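PDB 3FZ0: nucleoside hydrolase, putative from Trypanosoma brucei, which is a putative member of the nucleoside hydrolase family, built round a mainly parallel beta-sheet flanked by helices, and holds a calcium ion. Local coordinates for residues 7-12 against 130-135; 17-22 against 281-286; 35-40 against 62-67; 116-121 against 152-157; 161-166 against 202-207. The protein carries 2 engineered substitutions. All blocks are in the same frame, centred on the assembly; numbering follows the deposited sequence.

Contact 1: residues 7-12 against 130-135. With CA (calcium ion), chain G.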
# COMPACT_ATOMS: atom_id res chain seq x y z
N ARG B 7 -42.49 -3.75 1.38
CA ARG B 7 -41.07 -3.83 1.67
C ARG B 7 -40.86 -3.94 3.18
O ARG B 7 -41.49 -3.25 3.97
CB ARG B 7 -40.36 -2.59 1.11
CG ARG B 7 -40.15 -2.61 -0.40
CD ARG B 7 -39.83 -1.24 -0.97
NE ARG B 7 -40.21 -1.15 -2.38
CZ ARG B 7 -39.37 -1.37 -3.38
NH1 ARG B 7 -38.11 -1.69 -3.12
NH2 ARG B 7 -39.78 -1.27 -4.63
N LYS B 8 -39.96 -4.82 3.59
CA LYS B 8 -39.53 -4.91 4.98
C LYS B 8 -38.08 -4.51 4.99
O LYS B 8 -37.27 -5.14 4.33
CB LYS B 8 -39.67 -6.34 5.52
CG LYS B 8 -41.04 -6.99 5.31
CD LYS B 8 -42.12 -6.17 5.97
CE LYS B 8 -43.47 -6.90 5.99
NZ LYS B 8 -44.56 -5.88 6.24
N LEU B 9 -37.74 -3.45 5.69
CA LEU B 9 -36.35 -2.97 5.70
C LEU B 9 -35.61 -3.18 7.00
O LEU B 9 -36.15 -3.04 8.07
CB LEU B 9 -36.25 -1.50 5.37
CG LEU B 9 -36.97 -0.86 4.20
CD1 LEU B 9 -36.27 0.50 3.96
CD2 LEU B 9 -36.93 -1.73 2.95
N ILE B 10 -34.34 -3.53 6.87
CA ILE B 10 -33.36 -3.45 7.94
C ILE B 10 -32.59 -2.18 7.63
O ILE B 10 -32.16 -1.97 6.49
CB ILE B 10 -32.40 -4.66 7.91
CG1 ILE B 10 -33.20 -5.97 7.92
CG2 ILE B 10 -31.39 -4.59 9.04
CD1 ILE B 10 -32.37 -7.17 7.49
N ILE B 11 -32.45 -1.30 8.60
CA ILE B 11 -31.68 -0.10 8.35
C ILE B 11 -30.49 -0.09 9.30
O ILE B 11 -30.62 -0.13 10.54
CB ILE B 11 -32.53 1.20 8.48
CG1 ILE B 11 -33.60 1.24 7.38
CG2 ILE B 11 -31.63 2.45 8.37
CD1 ILE B 11 -34.62 2.33 7.55
N ASP B 12 -29.31 -0.11 8.71
CA ASP B 12 -28.08 -0.07 9.49
C ASP B 12 -27.57 1.34 9.43
O ASP B 12 -27.49 1.91 8.35
CB ASP B 12 -27.06 -1.06 8.94
CG ASP B 12 -25.86 -1.20 9.84
OD1 ASP B 12 -24.90 -0.45 9.61
OD2 ASP B 12 -25.88 -2.03 10.78
N GLN B 130 -35.23 -5.79 2.26
CA GLN B 130 -34.11 -4.97 1.78
C GLN B 130 -33.27 -4.48 2.95
O GLN B 130 -33.80 -4.23 4.06
CB GLN B 130 -34.64 -3.77 1.00
CG GLN B 130 -35.35 -4.12 -0.27
CD GLN B 130 -35.84 -2.91 -1.03
OE1 GLN B 130 -36.86 -2.31 -0.68
NE2 GLN B 130 -35.13 -2.55 -2.10
N LEU B 131 -31.97 -4.38 2.72
CA LEU B 131 -31.06 -3.86 3.72
C LEU B 131 -30.59 -2.56 3.15
O LEU B 131 -30.11 -2.53 2.02
CB LEU B 131 -29.89 -4.81 3.93
CG LEU B 131 -28.95 -4.67 5.15
CD1 LEU B 131 -27.93 -5.77 5.11
CD2 LEU B 131 -28.23 -3.36 5.22
N VAL B 132 -30.77 -1.47 3.89
CA VAL B 132 -30.23 -0.19 3.50
C VAL B 132 -29.19 0.21 4.54
O VAL B 132 -29.50 0.27 5.71
CB VAL B 132 -31.33 0.85 3.47
CG1 VAL B 132 -30.77 2.21 2.91
CG2 VAL B 132 -32.49 0.31 2.64
N ALA B 133 -27.97 0.49 4.11
CA ALA B 133 -26.86 0.74 5.02
C ALA B 133 -26.50 2.20 4.94
O ALA B 133 -26.13 2.69 3.86
CB ALA B 133 -25.62 -0.10 4.61
N LEU B 134 -26.57 2.90 6.07
CA LEU B 134 -26.35 4.34 6.09
C LEU B 134 -25.12 4.75 6.87
O LEU B 134 -24.97 5.93 7.24
CB LEU B 134 -27.58 5.04 6.66
CG LEU B 134 -28.94 4.66 6.05
CD1 LEU B 134 -30.08 5.38 6.77
CD2 LEU B 134 -28.96 4.94 4.54
N GLY B 135 -24.23 3.82 7.13
CA GLY B 135 -23.00 4.14 7.84
C GLY B 135 -21.85 3.28 7.37
O GLY B 135 -21.91 2.70 6.27
CA CA G . -25.07 8.02 8.17
O HOH W 1 -24.21 8.29 6.06
O HOH W 2 -22.38 8.09 8.39
O HOH W 3 -24.64 10.43 8.19
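Lys8, Ile10 and Asp12 of strand 6-13 bond to Gln130, Val132 and Leu134 along two parallel strands of the central sheet. Five backbone hydrogen bonds join the two segments. Gln130 N binds Lys8 O, and Ile10 N returns to Gln130 O. Val132 N then meets Ile10 O at 3.0 Å, and Asp12 N meets Val132 O. The short bond of the ladder is the last, from Leu134 N to Asp12 O at 2.7 Å.

One side-chain bond is added at the start of the strands. Arg7 NH1 donates a hydrogen bond to Gln130 OE1 at 2.8 Å. The oxygen lies in the guanidinium plane, but NH1 stands 39° out of the amide carbonyl plane. The Gln130 chain is extended beyond CG, which carries OE1 to Arg7. Its NE2 donates to Pro160 O and Ala290 O. The carboxylate of Asp12 turns to Thr38 and Asn139.

Apolar groups fill in between. Leu9 CD2 lies 3.6 Å from Gln130 CB, and Ile11 CG2 lies 3.7 Å from Leu134 CD1.

Leu134 O binds the calcium ion at 2.3 Å. With Leu134 N tied to Asp12, the ladder probably steadies this backbone, consistent with a link between sheet pairing and calcium binding.

Contact 2: residues 17-22 against 281-286. With CA (calcium ion), chain G.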
# COMPACT_ATOMS: atom_id res chain seq x y z
N GLY B 17 -27.89 13.23 11.81
CA GLY B 17 -29.04 14.02 11.38
C GLY B 17 -29.66 13.48 10.10
O GLY B 17 -30.88 13.25 10.05
N ASP B 18 -28.84 13.24 9.08
CA ASP B 18 -29.38 12.69 7.83
C ASP B 18 -29.84 11.23 7.93
O ASP B 18 -30.78 10.81 7.26
CB ASP B 18 -28.49 13.01 6.60
CG ASP B 18 -27.18 12.23 6.60
OD1 ASP B 18 -26.45 12.25 7.63
OD2 ASP B 18 -26.90 11.58 5.54
N ASP B 19 -29.24 10.46 8.82
CA ASP B 19 -29.80 9.15 9.17
C ASP B 19 -31.24 9.25 9.72
O ASP B 19 -32.11 8.42 9.41
CB ASP B 19 -28.92 8.44 10.19
CG ASP B 19 -27.51 8.25 9.72
OD1 ASP B 19 -26.71 9.20 9.78
OD2 ASP B 19 -27.15 7.13 9.27
N ALA B 20 -31.49 10.23 10.58
CA ALA B 20 -32.82 10.41 11.15
C ALA B 20 -33.84 10.75 10.06
O ALA B 20 -34.89 10.14 10.04
CB ALA B 20 -32.83 11.46 12.25
N ILE B 21 -33.53 11.71 9.18
CA ILE B 21 -34.41 12.06 8.05
C ILE B 21 -34.66 10.81 7.17
O ILE B 21 -35.78 10.56 6.73
CB ILE B 21 -33.82 13.20 7.14
CG1 ILE B 21 -33.61 14.49 7.95
CG2 ILE B 21 -34.71 13.44 5.87
CD1 ILE B 21 -34.88 15.08 8.56
N ALA B 22 -33.61 10.03 6.92
CA ALA B 22 -33.75 8.79 6.13
C ALA B 22 -34.72 7.77 6.77
O ALA B 22 -35.57 7.17 6.08
CB ALA B 22 -32.39 8.14 5.87
N VAL B 281 -28.52 15.89 1.95
CA VAL B 281 -29.03 14.92 2.93
C VAL B 281 -28.79 13.47 2.44
O VAL B 281 -29.72 12.76 2.13
CB VAL B 281 -30.54 15.18 3.23
CG1 VAL B 281 -30.98 14.40 4.45
CG2 VAL B 281 -30.79 16.65 3.46
N PRO B 282 -27.53 13.03 2.39
CA PRO B 282 -27.18 11.78 1.68
C PRO B 282 -27.97 10.54 2.04
O PRO B 282 -28.45 9.84 1.13
CB PRO B 282 -25.69 11.60 1.97
CG PRO B 282 -25.20 13.03 2.13
CD PRO B 282 -26.33 13.67 2.95
N ASP B 283 -28.09 10.23 3.34
CA ASP B 283 -28.80 8.99 3.73
C ASP B 283 -30.25 8.96 3.27
O ASP B 283 -30.78 7.89 2.98
CB ASP B 283 -28.72 8.76 5.22
CG ASP B 283 -27.31 8.48 5.68
OD1 ASP B 283 -26.51 7.99 4.87
OD2 ASP B 283 -27.00 8.74 6.86
N ALA B 284 -30.91 10.12 3.20
CA ALA B 284 -32.31 10.16 2.76
C ALA B 284 -32.41 9.78 1.30
O ALA B 284 -33.37 9.13 0.88
CB ALA B 284 -32.94 11.54 3.02
N VAL B 285 -31.40 10.18 0.52
CA VAL B 285 -31.37 9.85 -0.91
C VAL B 285 -31.25 8.32 -1.09
O VAL B 285 -31.90 7.70 -1.95
CB VAL B 285 -30.25 10.65 -1.67
CG1 VAL B 285 -30.19 10.30 -3.16
CG2 VAL B 285 -30.46 12.15 -1.54
N ALA B 286 -30.43 7.69 -0.26
CA ALA B 286 -30.24 6.25 -0.34
C ALA B 286 -31.55 5.51 0.00
O ALA B 286 -31.96 4.61 -0.73
CB ALA B 286 -29.10 5.81 0.60
CA CA G . -25.07 8.02 8.17
O HOH W 3 -24.64 10.43 8.19
O HOH W 1 -24.21 8.29 6.06
O HOH W 2 -22.38 8.09 8.39
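Asp18 and Asp283 cross at about a right angle where the first turns of two helices meet, with carboxylate planes 14° apart. Asp18 CG sits between its backbone N and carbonyl carbon (chi1 71°). OD2 then accepts a nearly straight hydrogen bond from Asp283 N at 2.8 Å, on its anti side. OD2 also hydrogen-bonds a bound bis-tris molecule, probably from the crystallisation liquor.

Asp19 meets Asp283 with planes 64° apart. Asp19 OD2 and Asp283 OD2 are 2.9 Å apart because both bind the calcium ion. Asp19 uses both oxygens, OD1 at 2.6 Å and OD2 at 2.5 Å from the metal, and its OD2 also hydrogen-bonds Thr13 OG1. Asp283 uses OD2, 2.4 Å from the metal. Its OD1 accepts from water 1, as Asp18 OD1 does from water 3, and both waters bind the calcium ion.

Below, the packing is apolar. Ile21 crosses Val281 at about a right angle, and Ile21 CG2 is 3.9 Å from Ala284 CB. The helices come close: Ala22 CB is 3.3 Å from Asp283 O.

Asp14 and Leu134 complete the protein ligands. This aspartate-rich calcium site at the N-terminal ends of helices is characteristic of the nucleoside hydrolase fold.

Contact 3: residues 35-40 against 62-67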
# COMPACT_ATOMS: atom_id res chain seq x y z
N ILE B 35 -38.36 -3.05 9.94
CA ILE B 35 -38.50 -4.15 10.90
C ILE B 35 -37.35 -4.23 11.91
O ILE B 35 -37.49 -4.91 12.92
CB ILE B 35 -38.74 -5.54 10.23
CG1 ILE B 35 -37.62 -5.91 9.26
CG2 ILE B 35 -40.04 -5.55 9.51
CD1 ILE B 35 -37.64 -7.39 8.80
N ALA B 36 -36.23 -3.55 11.63
CA ALA B 36 -35.10 -3.51 12.57
C ALA B 36 -34.14 -2.41 12.23
O ALA B 36 -33.92 -2.11 11.06
CB ALA B 36 -34.33 -4.85 12.62
N ILE B 37 -33.58 -1.79 13.28
CA ILE B 37 -32.58 -0.75 13.12
C ILE B 37 -31.33 -1.27 13.82
O ILE B 37 -31.36 -1.66 15.00
CB ILE B 37 -33.05 0.59 13.70
CG1 ILE B 37 -34.25 1.11 12.86
CG2 ILE B 37 -31.88 1.60 13.78
CD1 ILE B 37 -34.95 2.38 13.42
N THR B 38 -30.23 -1.34 13.07
CA THR B 38 -28.99 -1.82 13.62
C THR B 38 -28.01 -0.65 13.64
O THR B 38 -27.85 0.08 12.65
CB THR B 38 -28.43 -2.99 12.82
OG1 THR B 38 -28.23 -2.58 11.46
CG2 THR B 38 -29.40 -4.15 12.86
N VAL B 39 -27.38 -0.45 14.78
CA VAL B 39 -26.58 0.76 15.01
C VAL B 39 -25.10 0.44 14.79
O VAL B 39 -24.59 -0.59 15.25
CB VAL B 39 -26.86 1.32 16.44
CG1 VAL B 39 -25.87 2.41 16.82
CG2 VAL B 39 -28.30 1.80 16.49
N VAL B 40 -24.41 1.34 14.09
CA VAL B 40 -22.98 1.15 13.88
C VAL B 40 -22.27 2.44 14.28
O VAL B 40 -22.87 3.49 14.24
CB VAL B 40 -22.68 0.71 12.42
CG1 VAL B 40 -23.05 1.79 11.43
CG2 VAL B 40 -21.25 0.26 12.25
N ALA B 62 -42.99 4.21 18.00
CA ALA B 62 -42.83 2.95 17.27
C ALA B 62 -42.14 1.91 18.13
O ALA B 62 -41.17 2.22 18.83
CB ALA B 62 -42.03 3.19 16.00
N ASP B 63 -42.63 0.67 18.07
CA ASP B 63 -41.99 -0.43 18.78
C ASP B 63 -40.98 -1.22 17.93
O ASP B 63 -40.71 -2.38 18.20
CB ASP B 63 -43.03 -1.32 19.46
CG ASP B 63 -43.85 -0.55 20.51
OD1 ASP B 63 -43.26 0.30 21.23
OD2 ASP B 63 -45.10 -0.77 20.61
N ILE B 64 -40.39 -0.58 16.94
CA ILE B 64 -39.29 -1.17 16.15
C ILE B 64 -38.07 -1.52 17.02
O ILE B 64 -37.56 -0.66 17.73
CB ILE B 64 -38.85 -0.19 15.05
CG1 ILE B 64 -40.05 0.19 14.17
CG2 ILE B 64 -37.73 -0.75 14.22
CD1 ILE B 64 -39.73 1.32 13.20
N PRO B 65 -37.58 -2.77 16.97
CA PRO B 65 -36.42 -3.09 17.79
C PRO B 65 -35.12 -2.55 17.21
O PRO B 65 -34.96 -2.51 15.97
CB PRO B 65 -36.42 -4.62 17.83
CG PRO B 65 -37.15 -5.05 16.63
CD PRO B 65 -38.03 -3.92 16.17
N PHE B 66 -34.20 -2.11 18.08
CA PHE B 66 -32.89 -1.61 17.65
C PHE B 66 -31.72 -2.24 18.43
O PHE B 66 -31.88 -2.64 19.60
CB PHE B 66 -32.82 -0.08 17.56
CG PHE B 66 -33.24 0.64 18.83
CD1 PHE B 66 -32.31 1.32 19.59
CD2 PHE B 66 -34.58 0.68 19.23
CE1 PHE B 66 -32.69 2.00 20.73
CE2 PHE B 66 -34.97 1.35 20.38
CZ PHE B 66 -34.03 2.01 21.13
N PHE B 67 -30.56 -2.35 17.77
CA PHE B 67 -29.49 -3.20 18.28
C PHE B 67 -28.12 -2.55 18.21
O PHE B 67 -27.82 -1.83 17.23
CB PHE B 67 -29.50 -4.50 17.49
CG PHE B 67 -30.83 -5.22 17.55
CD1 PHE B 67 -31.85 -4.90 16.65
CD2 PHE B 67 -31.05 -6.21 18.50
CE1 PHE B 67 -33.08 -5.54 16.71
CE2 PHE B 67 -32.29 -6.89 18.56
CZ PHE B 67 -33.30 -6.54 17.66
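A beta-alpha-beta unit is closed here: Ile37 and Thr38 of strand 32-39 pair in parallel with Phe66 and Phe67 of strand 66-68, and helix 46-60 makes the crossover. Ile37 bonds through both its N and its O. Its N binds Pro65 O at 3.1 Å, and its O accepts from Phe67 N at 3.0 Å. Val39 N binds Phe67 O at 2.8 Å. A CA-H...O contact from Phe66 CA to Ile37 O adds to the ladder.

Ile37 and Phe66 share one face of the sheet, and their CB atoms are 3.9 Å apart. With chi1 at 53° the Phe66 ring folds back over its own backbone. It leads away from Ile37 and packs on Met50, Ile53 and Leu57 of the crossover helix. Ile64 CG2 reaches Ile37 CG1 at 4.2 Å, the side chains crossing at a slant.

Thr38 and Phe67 point to the other face. Phe67 has Ile37 O at its ring edge, with CD1 3.7 Å away. Its CE1 meets Ala36 CB at 4.3 Å. Thr38 OG1 turns to Asp12 on the next strand.

Within this chain strand 66-68 ends the sheet. Such parallel pairing across a helical crossover is typical of Rossmann-like alpha/beta folds.

Contact 4: residues 116-121 against 152-157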
# COMPACT_ATOMS: atom_id res chain seq x y z
N LYS B 116 -30.54 -13.21 12.21
CA LYS B 116 -31.78 -13.72 12.78
C LYS B 116 -32.98 -13.29 11.92
O LYS B 116 -33.82 -14.12 11.56
CB LYS B 116 -31.92 -13.27 14.24
CG LYS B 116 -33.26 -13.59 14.87
CD LYS B 116 -33.31 -13.09 16.31
CE LYS B 116 -34.61 -12.37 16.63
NZ LYS B 116 -35.65 -13.41 16.77
N ILE B 117 -33.04 -12.02 11.56
CA ILE B 117 -34.04 -11.52 10.63
C ILE B 117 -34.02 -12.26 9.30
O ILE B 117 -35.07 -12.69 8.81
CB ILE B 117 -33.91 -10.00 10.45
CG1 ILE B 117 -34.47 -9.31 11.70
CG2 ILE B 117 -34.61 -9.46 9.15
CD1 ILE B 117 -33.72 -8.04 11.96
N LEU B 118 -32.84 -12.43 8.72
CA LEU B 118 -32.72 -13.15 7.45
C LEU B 118 -33.20 -14.58 7.59
O LEU B 118 -33.85 -15.12 6.69
CB LEU B 118 -31.29 -13.12 6.90
CG LEU B 118 -30.76 -11.76 6.48
CD1 LEU B 118 -29.31 -11.88 6.02
CD2 LEU B 118 -31.64 -11.12 5.41
N GLU B 119 -32.90 -15.17 8.73
CA GLU B 119 -33.23 -16.57 8.98
C GLU B 119 -34.72 -16.72 9.06
O GLU B 119 -35.27 -17.65 8.51
CB GLU B 119 -32.52 -17.08 10.25
CG GLU B 119 -32.85 -18.50 10.66
CD GLU B 119 -32.41 -19.57 9.65
OE1 GLU B 119 -31.28 -19.48 9.06
OE2 GLU B 119 -33.19 -20.54 9.47
N GLU B 120 -35.38 -15.79 9.74
CA GLU B 120 -36.85 -15.81 9.91
C GLU B 120 -37.66 -15.25 8.73
O GLU B 120 -38.86 -15.48 8.64
CB GLU B 120 -37.22 -15.05 11.18
CG GLU B 120 -36.75 -15.71 12.47
CD GLU B 120 -36.78 -14.79 13.70
OE1 GLU B 120 -37.04 -13.58 13.56
OE2 GLU B 120 -36.50 -15.28 14.81
N ALA B 121 -37.00 -14.51 7.83
CA ALA B 121 -37.60 -13.89 6.66
C ALA B 121 -38.36 -14.86 5.80
O ALA B 121 -37.89 -15.97 5.53
CB ALA B 121 -36.54 -13.21 5.82
N SER B 152 -28.96 -14.10 0.34
CA SER B 152 -29.69 -14.28 -0.91
C SER B 152 -31.19 -14.11 -0.66
O SER B 152 -31.96 -14.02 -1.61
CB SER B 152 -29.38 -15.66 -1.50
OG SER B 152 -30.06 -16.63 -0.75
N LYS B 153 -31.61 -14.09 0.61
CA LYS B 153 -33.02 -13.88 0.94
C LYS B 153 -33.46 -12.43 0.72
O LYS B 153 -34.64 -12.14 0.71
CB LYS B 153 -33.33 -14.31 2.38
CG LYS B 153 -33.28 -15.83 2.64
CD LYS B 153 -34.42 -16.11 3.56
CE LYS B 153 -34.28 -17.37 4.35
NZ LYS B 153 -35.24 -17.27 5.52
N LEU B 154 -32.50 -11.53 0.55
CA LEU B 154 -32.77 -10.10 0.28
C LEU B 154 -32.99 -9.85 -1.20
O LEU B 154 -32.27 -10.41 -2.06
CB LEU B 154 -31.62 -9.23 0.76
CG LEU B 154 -31.33 -9.21 2.26
CD1 LEU B 154 -30.01 -8.58 2.54
CD2 LEU B 154 -32.39 -8.48 3.05
N GLY B 155 -34.00 -9.06 -1.50
CA GLY B 155 -34.27 -8.59 -2.83
C GLY B 155 -35.04 -9.56 -3.67
O GLY B 155 -35.55 -10.56 -3.17
N THR B 156 -35.09 -9.26 -4.96
CA THR B 156 -35.75 -10.08 -5.96
C THR B 156 -34.76 -10.14 -7.11
O THR B 156 -33.65 -9.60 -6.99
CB THR B 156 -37.10 -9.41 -6.33
OG1 THR B 156 -38.03 -9.62 -5.26
CG2 THR B 156 -37.70 -9.97 -7.59
N ASP B 157 -35.10 -10.82 -8.22
CA ASP B 157 -34.27 -10.73 -9.43
C ASP B 157 -34.31 -9.30 -9.98
O ASP B 157 -33.44 -8.89 -10.72
CB ASP B 157 -34.70 -11.75 -10.49
CG ASP B 157 -36.21 -11.69 -10.80
OD1 ASP B 157 -36.96 -10.94 -10.13
OD2 ASP B 157 -36.66 -12.41 -11.73
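Lys153 NZ is gripped by three backbone carbonyls, a lysine ammonium bound at the C-terminal end of helix 110-120 in this alpha/beta fold. The oxygens belong to Leu118, Glu119 and Ala121. Leu118 O is 2.8 Å from Lys153 NZ, which lies in its carbonyl plane. Ala121 O is 3.0 Å from Lys153 NZ and is met in its plane on a lone pair. Glu119 O is also 3.0 Å from Lys153 NZ, but is approached from above, with NZ 63° out of the carbonyl plane. Three acceptors match the three N-H groups of a charged ammonium. The positive charge also sits at the negative end of the helix dipole, which probably stabilises both.

The lysine reaches the helix with a bend at chi2 (-141°). Its outer methylenes run past the same carbonyls, and CD and CE are each 3.3 Å from Leu118 O. CD also lies 4.2 Å from Ala121 CB. The carboxylate of Glu119 stays near the ammonium without touching it.

Further in, the contact becomes apolar. Ala121 packs on Tyr129 of strand 127-133. Leu118 and Leu154 cross at about a right angle. Leu118 also packs on Leu150 and Phe151, and Leu154 on Tyr129 and Leu131. The loop before strand 162-165 is thus joined both to the helix end and to the sheet. The leucines meet through their methyls, with Leu118 CD2 3.6 Å from Leu154 CD2.

Contact 5: residues 161-166 against 202-207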
# COMPACT_ATOMS: atom_id res chain seq x y z
N GLY B 161 -31.60 -6.06 -3.14
CA GLY B 161 -31.53 -6.49 -1.74
C GLY B 161 -30.70 -5.58 -0.84
O GLY B 161 -30.91 -5.53 0.38
N ILE B 162 -29.74 -4.89 -1.42
CA ILE B 162 -28.91 -3.99 -0.61
C ILE B 162 -28.68 -2.66 -1.30
O ILE B 162 -28.32 -2.56 -2.47
CB ILE B 162 -27.58 -4.70 -0.09
CG1 ILE B 162 -26.77 -3.77 0.83
CG2 ILE B 162 -26.75 -5.27 -1.24
CD1 ILE B 162 -25.64 -4.47 1.61
N VAL B 163 -28.95 -1.60 -0.57
CA VAL B 163 -28.66 -0.25 -1.02
C VAL B 163 -27.78 0.40 0.03
O VAL B 163 -28.09 0.34 1.21
CB VAL B 163 -29.93 0.55 -1.24
CG1 VAL B 163 -29.61 1.85 -1.86
CG2 VAL B 163 -30.88 -0.23 -2.12
N ILE B 164 -26.67 0.97 -0.39
CA ILE B 164 -25.70 1.55 0.57
C ILE B 164 -25.41 3.03 0.32
O ILE B 164 -25.24 3.47 -0.84
CB ILE B 164 -24.38 0.72 0.61
CG1 ILE B 164 -23.62 0.78 -0.74
CG2 ILE B 164 -24.69 -0.72 1.02
CD1 ILE B 164 -22.25 0.11 -0.72
N MET B 165 -25.39 3.82 1.38
CA MET B 165 -24.87 5.20 1.20
C MET B 165 -23.38 5.15 1.47
O MET B 165 -22.96 5.02 2.61
CB MET B 165 -25.60 6.25 2.08
CG MET B 165 -25.31 7.65 1.62
SD MET B 165 -23.62 8.17 2.00
CE MET B 165 -23.13 8.98 0.48
N ASN B 166 -22.60 5.26 0.41
CA ASN B 166 -21.19 4.83 0.40
C ASN B 166 -20.41 5.29 -0.85
O ASN B 166 -20.95 5.28 -1.97
CB ASN B 166 -21.12 3.30 0.55
CG ASN B 166 -19.69 2.78 0.80
OD1 ASN B 166 -18.89 2.63 -0.13
ND2 ASN B 166 -19.38 2.48 2.06
N PRO B 202 -27.17 -6.63 -8.16
CA PRO B 202 -25.97 -5.87 -7.80
C PRO B 202 -26.25 -4.88 -6.68
O PRO B 202 -27.35 -4.32 -6.62
CB PRO B 202 -25.66 -5.09 -9.08
CG PRO B 202 -26.29 -5.91 -10.17
CD PRO B 202 -27.48 -6.57 -9.60
N VAL B 203 -25.26 -4.68 -5.81
CA VAL B 203 -25.27 -3.63 -4.78
C VAL B 203 -25.57 -2.30 -5.47
O VAL B 203 -24.98 -2.00 -6.51
CB VAL B 203 -23.88 -3.53 -4.09
CG1 VAL B 203 -23.84 -2.41 -3.03
CG2 VAL B 203 -23.43 -4.89 -3.52
N GLN B 204 -26.50 -1.51 -4.93
CA GLN B 204 -26.75 -0.14 -5.42
C GLN B 204 -25.92 0.85 -4.62
O GLN B 204 -26.07 0.97 -3.39
CB GLN B 204 -28.23 0.23 -5.29
CG GLN B 204 -29.18 -0.82 -5.88
CD GLN B 204 -29.05 -0.95 -7.38
OE1 GLN B 204 -29.29 0.02 -8.10
NE2 GLN B 204 -28.65 -2.14 -7.86
N LEU B 205 -25.02 1.55 -5.31
CA LEU B 205 -24.09 2.45 -4.64
C LEU B 205 -24.61 3.88 -4.68
O LEU B 205 -24.46 4.60 -5.68
CB LEU B 205 -22.69 2.36 -5.26
CG LEU B 205 -21.53 3.11 -4.59
CD1 LEU B 205 -20.87 2.40 -3.37
CD2 LEU B 205 -20.46 3.48 -5.65
N VAL B 206 -25.24 4.31 -3.59
CA VAL B 206 -25.68 5.69 -3.50
C VAL B 206 -24.50 6.53 -2.96
O VAL B 206 -24.26 6.62 -1.73
CB VAL B 206 -26.97 5.81 -2.71
CG1 VAL B 206 -27.50 7.28 -2.70
CG2 VAL B 206 -28.02 4.81 -3.30
N ASN B 207 -23.77 7.11 -3.90
CA ASN B 207 -22.49 7.75 -3.62
C ASN B 207 -22.68 9.22 -3.32
O ASN B 207 -23.75 9.80 -3.57
CB ASN B 207 -21.53 7.59 -4.81
CG ASN B 207 -22.18 7.95 -6.12
OD1 ASN B 207 -22.22 9.12 -6.51
ND2 ASN B 207 -22.74 6.96 -6.79
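Val163, Ile164 and Met165 pair in parallel with Gln204, Leu205 and Val206, the two short strands running 22° apart. Four backbone bonds form the ladder. The bond from Gln204 N to Ile162 O is 3.2 Å and almost straight. Ile164 N binds Gln204 O, and Val206 N binds Ile164 O at 2.9 Å. Asn166 N closes the ladder on Val206 O, from 40° above its carbonyl plane. CA-H...O contacts from Met165 CA to Val206 O and from Asn207 CA to Asn166 O follow the same track.

The apolar contacts divide between the two faces. On one face Val163 CG1 meets Val206 CG2 at 3.7 Å. Helix 282-291 covers this side, with Ala286 and Ala290 against the valines. On the other face Ile164 CD1 lies 3.8 Å from both Val203 CG1 and Leu205 CD1. A chi1 of 65° turns Ile164 CD1 toward these two. Leu205 CD1 also packs on Asn166 O at 3.2 Å.

Polar side chains bond along and beyond the second strand. Gln204 NE2 binds Pro202 O at 2.8 Å, and its OE1 takes a bond from Asn338. Asn207 OD1 accepts from Val210 N and so caps helix 208-212, while ND2 binds Ile340 O.

Met165 bends over the end of the ladder, its CE 3.4 Å from Val206 O, and it lies near a bound bis-tris molecule. Met165 ends the strand near the calcium ion. Sites at the C-terminal ends of parallel strands are characteristic of alpha/beta folds.

How the contacts relate
Contacts 1, 3 and 5 are parallel strand pairs of one sheet. Contact 1 touches both others: Ile11 O probably accepts from Thr38 N, and Ala133 O from Met165 N. All three are buried, with contact 3 farthest from the chain centre. They are held mainly by backbone bonds and apolar packing, with one Arg-Gln bond in contact 1 and phenylalanines in contact 3. Contact 2 is also buried but joins two helices, and its chemistry is carboxylate and calcium. It shares the metal with contact 1, and Met165 of contact 5 packs on Asp283. Contact 4 is the most peripheral and partly exposed. There a lysine ammonium binds a helix end, while Ile117 and Leu154 reach the sheet.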